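Local coordinates for protein endo-beta-mannanase (Opitutaceae bacterium TAV5, PDB 7BOB) that probably removes mannose units from the ends of beta-1,4-linked mannan chains as a homotrimeric family 5 glycoside hydrolase active in the termite hindgut, at residues 2-5 with 6-10; 84-87 with 88-92. All coordinates share one frame; numbering follows the deposited sequence.

Contacts 1 and 2 illustrate how the ends of secondary structure are finished by short-range bonding, once in a hairpin and once at a helix terminus. Contact 1 (residues 2-10) comes first, as a small two-stranded hairpin just ahead of strand 20-23, the first strand of the eight-stranded parallel barrel expected of a family 5 glycoside hydrolase. Contact 2 (residues 84-92) follows in series, closing helix 75-89 on the outside of the barrel. Their centres lie about 23 Å apart and their nearest atoms about 13 Å, without touching. Helix 75-89 belongs to the beta-alpha-beta crossover from strand 56-62 to strand 94-101, so the two contacts finish different parts of one barrel.

Contact 1: residues 2-5 with 6-10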
loop_
_atom_site.group_PDB
_atom_site.type_symbol
_atom_site.label_atom_id
_atom_site.label_comp_id
_atom_site.label_asym_id
_atom_site.label_seq_id
_atom_site.Cartn_x
_atom_site.Cartn_y
_atom_site.Cartn_z
ATOM N N THR A 2 -42.415 2.578 17.907
ATOM C CA THR A 2 -41.708 3.774 18.344
ATOM C C THR A 2 -40.516 3.367 19.214
ATOM O O THR A 2 -40.446 2.238 19.707
ATOM C CB THR A 2 -42.694 4.706 19.075
ATOM O OG1 THR A 2 -42.258 6.063 18.986
ATOM C CG2 THR A 2 -42.837 4.329 20.514
ATOM N N ILE A 3 -39.554 4.284 19.379
ATOM C CA ILE A 3 -38.419 4.083 20.290
ATOM C C ILE A 3 -38.603 5.006 21.493
ATOM O O ILE A 3 -38.701 6.229 21.332
ATOM C CB ILE A 3 -37.063 4.342 19.604
ATOM C CG1 ILE A 3 -36.819 3.332 18.483
ATOM C CG2 ILE A 3 -35.902 4.246 20.625
ATOM C CD1 ILE A 3 -36.604 1.912 18.999
ATOM N N ASP A 4 -38.635 4.436 22.697
ATOM C CA ASP A 4 -38.829 5.260 23.889
ATOM C C ASP A 4 -37.522 5.954 24.299
ATOM O O ASP A 4 -36.458 5.756 23.697
ATOM C CB ASP A 4 -39.439 4.441 25.040
ATOM C CG ASP A 4 -38.481 3.401 25.655
ATOM O OD1 ASP A 4 -37.230 3.546 25.567
ATOM O OD2 ASP A 4 -39.015 2.429 26.265
ATOM N N SER A 5 -37.620 6.777 25.351
ATOM C CA SER A 5 -36.545 7.677 25.768
ATOM C C SER A 5 -35.308 6.947 26.271
ATOM O O SER A 5 -34.223 7.533 26.267
ATOM C CB SER A 5 -37.054 8.615 26.867
ATOM O OG SER A 5 -37.291 7.897 28.078
ATOM N N SER A 6 -35.453 5.709 26.739
ATOM C CA SER A 6 -34.330 4.876 27.146
ATOM C C SER A 6 -33.781 4.005 26.011
ATOM O O SER A 6 -32.990 3.094 26.281
ATOM C CB SER A 6 -34.739 3.995 28.324
ATOM O OG SER A 6 -35.526 4.733 29.235
ATOM N N GLY A 7 -34.192 4.254 24.763
ATOM C CA GLY A 7 -33.678 3.522 23.621
ATOM C C GLY A 7 -34.324 2.186 23.312
ATOM O O GLY A 7 -33.715 1.374 22.604
ATOM N N TYR A 8 -35.543 1.928 23.790
ATOM C CA TYR A 8 -36.169 0.622 23.624
ATOM C C TYR A 8 -37.348 0.687 22.656
ATOM O O TYR A 8 -38.002 1.725 22.508
ATOM C CB TYR A 8 -36.625 0.053 24.975
ATOM C CG TYR A 8 -35.445 -0.377 25.814
ATOM C CD1 TYR A 8 -34.840 0.502 26.719
ATOM C CD2 TYR A 8 -34.908 -1.645 25.673
ATOM C CE1 TYR A 8 -33.739 0.115 27.464
ATOM C CE2 TYR A 8 -33.807 -2.044 26.420
ATOM C CZ TYR A 8 -33.223 -1.164 27.310
ATOM O OH TYR A 8 -32.119 -1.582 28.028
ATOM N N PHE A 9 -37.576 -0.436 21.971
ATOM C CA PHE A 9 -38.738 -0.598 21.110
ATOM C C PHE A 9 -40.046 -0.533 21.903
ATOM O O PHE A 9 -40.162 -1.078 23.006
ATOM C CB PHE A 9 -38.661 -1.944 20.399
ATOM C CG PHE A 9 -37.709 -1.964 19.251
ATOM C CD1 PHE A 9 -36.376 -2.281 19.452
ATOM C CD2 PHE A 9 -38.143 -1.653 17.972
ATOM C CE1 PHE A 9 -35.502 -2.299 18.392
ATOM C CE2 PHE A 9 -37.280 -1.663 16.913
ATOM C CZ PHE A 9 -35.952 -1.990 17.117
ATOM N N ARG A 10 -41.050 0.105 21.308
ATOM C CA ARG A 10 -42.411 0.096 21.821
ATOM C C ARG A 10 -43.375 -0.270 20.702
ATOM O O ARG A 10 -43.217 0.186 19.567
ATOM C CB ARG A 10 -42.771 1.455 22.419
ATOM C CG ARG A 10 -42.595 1.491 23.916
ATOM C CD ARG A 10 -43.191 2.742 24.544
ATOM N NE ARG A 10 -42.417 3.130 25.727
ATOM C CZ ARG A 10 -42.447 2.492 26.899
ATOM N NH1 ARG A 10 -43.239 1.436 27.082
ATOM N NH2 ARG A 10 -41.691 2.923 27.897
#
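Asp-4 OD1 is gripped by two backbone amides: Ser-6 N, within the turn that Asp-4 opens, whose bond is weak, and Tyr-8 N, just past that turn, which meets the oxygen at 2.9 Å from above the carboxylate plane. The torsion that sets CG between the backbone N and the carbonyl carbon (chi1 70°) folds the carboxylate back over these amides. Asp-4 O accepts Gly-7 N at 2.9 Å, closing a type I turn, and Asp-4 N donates to Tyr-8 O at 2.8 Å. This is the bend of an antiparallel beta hairpin, which packs beside barrel strand 311-316. Thr-2 and Arg-10 form its hydrogen-bonded pair, with Arg-10 N to Thr-2 O at 2.7 Å. On the face of Ile-3 and Phe-9, Ile-3 CD1 sits over the centre of the Phe-9 ring, a CH-pi contact at 4.0 Å from the centroid. Asp-4 OD2, also paired with Arg-16, lies 3.2 Å from Arg-10 NH2 but over the guanidinium face, a purely electrostatic salt bridge, while Arg-10 NH1 bonds to Gly-14 O. With an alanine at position 4, Tyr-8 N would probably lose its acceptor, and Arg-10 and Arg-16 the carboxylate they share.

Contact 2: residues 84-87 with 88-92; sequences LLDA and CGERG
Leu-84 O accepts Cys-88 N at 2.9 Å in the final turns of helix 75-89, and the chain then leaves the helix through a Schellman motif with Gly-92 as its C-prime residue. The backbone series continues with Gly-89 N to Leu-85 O and Glu-90 N to Asp-86 O. Beyond them, Gly-92 N reaches Gly-89 O at 3.1 Å and Leu-93 N reaches Cys-88 O, the two bonds that define the motif; the positive phi of Gly-92 favours a glycine there.

Apolar contact is modest within the segment itself. Leu-84 CD1 approaches Cys-88 SG at 4.2 Å, one turn along the same side of the helix. These two side chains face strand 56-62, against Phe-59 and Val-57, while Ala-87 rests on Phe-43 and Leu-46 of helix 39-51, so the helix end is packed against both a barrel strand and the neighbouring helix.

Charged groups act on another side. Asp-86 OD2 and Glu-90 OE2 stand 3.2 Å apart with their carboxylate planes turned 60° against each other; two acceptors so close would repel if both are ionised, which might favour a proton on one of them.

Arg-91, with CG anti to the carbonyl carbon (chi1 -68°) and the chain extended from CG to NE, carries its guanidinium back along the helix, where Asp-47 of helix 39-51 pairs with NE. Its other hold is on the backbone: NH1 donates to Ala-87 O at 3.0 Å. That bond is almost straight, 167° at the hydrogen, and the oxygen lies in the guanidinium plane.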
loop_
_atom_site.group_PDB
_atom_site.type_symbol
_atom_site.label_atom_id
_atom_site.label_comp_id
_atom_site.label_asym_id
_atom_site.label_seq_id
_atom_site.Cartn_x
_atom_site.Cartn_y
_atom_site.Cartn_z
ATOM N N LEU A 84 -45.272 -14.332 3.142
ATOM C CA LEU A 84 -44.372 -14.402 4.289
ATOM C C LEU A 84 -44.814 -13.448 5.390
ATOM O O LEU A 84 -44.930 -13.853 6.547
ATOM C CB LEU A 84 -42.930 -14.098 3.858
ATOM C CG LEU A 84 -41.785 -14.296 4.850
ATOM C CD1 LEU A 84 -41.794 -15.698 5.428
ATOM C CD2 LEU A 84 -40.442 -14.019 4.143
ATOM N N LEU A 85 -45.049 -12.171 5.052
ATOM C CA LEU A 85 -45.474 -11.195 6.054
ATOM C C LEU A 85 -46.698 -11.683 6.798
ATOM O O LEU A 85 -46.779 -11.591 8.033
ATOM C CB LEU A 85 -45.773 -9.856 5.389
ATOM C CG LEU A 85 -44.554 -9.187 4.754
ATOM C CD1 LEU A 85 -44.960 -8.063 3.812
ATOM C CD2 LEU A 85 -43.615 -8.672 5.868
ATOM N N ASP A 86 -47.652 -12.236 6.048
ATOM C CA ASP A 86 -48.869 -12.788 6.630
ATOM C C ASP A 86 -48.560 -13.957 7.557
ATOM O O ASP A 86 -49.015 -13.998 8.705
ATOM C CB ASP A 86 -49.784 -13.218 5.487
ATOM C CG ASP A 86 -51.215 -13.279 5.884
ATOM O OD1 ASP A 86 -51.864 -12.209 5.899
ATOM O OD2 ASP A 86 -51.685 -14.406 6.162
ATOM N N ALA A 87 -47.748 -14.906 7.085
ATOM C CA ALA A 87 -47.459 -16.084 7.896
ATOM C C ALA A 87 -46.724 -15.729 9.191
ATOM O O ALA A 87 -46.952 -16.386 10.216
ATOM C CB ALA A 87 -46.652 -17.079 7.073
ATOM N N CYS A 88 -45.825 -14.720 9.171
ATOM C CA CYS A 88 -45.160 -14.295 10.408
ATOM C C CYS A 88 -46.138 -13.648 11.376
ATOM O O CYS A 88 -46.064 -13.887 12.586
ATOM C CB CYS A 88 -44.027 -13.300 10.148
ATOM S SG CYS A 88 -42.693 -13.863 9.081
ATOM N N GLY A 89 -47.000 -12.775 10.861
ATOM C CA GLY A 89 -48.020 -12.174 11.696
ATOM C C GLY A 89 -48.855 -13.192 12.448
ATOM O O GLY A 89 -49.006 -13.109 13.669
ATOM N N GLU A 90 -49.373 -14.192 11.737
ATOM C CA GLU A 90 -50.217 -15.190 12.390
ATOM C C GLU A 90 -49.462 -16.054 13.381
ATOM O O GLU A 90 -50.094 -16.854 14.084
ATOM C CB GLU A 90 -50.877 -16.127 11.373
ATOM C CG GLU A 90 -51.455 -15.457 10.160
ATOM C CD GLU A 90 -52.306 -16.426 9.339
ATOM O OE1 GLU A 90 -52.146 -17.659 9.556
ATOM O OE2 GLU A 90 -53.135 -15.956 8.495
ATOM N N ARG A 91 -48.137 -15.965 13.428
ATOM C CA ARG A 91 -47.377 -16.777 14.366
ATOM C C ARG A 91 -46.677 -15.934 15.413
ATOM O O ARG A 91 -45.792 -16.446 16.107
ATOM C CB ARG A 91 -46.369 -17.651 13.623
ATOM C CG ARG A 91 -47.055 -18.703 12.811
ATOM C CD ARG A 91 -46.221 -19.236 11.641
ATOM N NE ARG A 91 -46.979 -20.362 11.131
ATOM C CZ ARG A 91 -47.947 -20.261 10.216
ATOM N NH1 ARG A 91 -48.213 -19.092 9.642
ATOM N NH2 ARG A 91 -48.640 -21.340 9.875
ATOM N N GLY A 92 -47.051 -14.664 15.548
ATOM C CA GLY A 92 -46.475 -13.831 16.588
ATOM C C GLY A 92 -45.055 -13.377 16.314
ATOM O O GLY A 92 -44.335 -13.010 17.247
#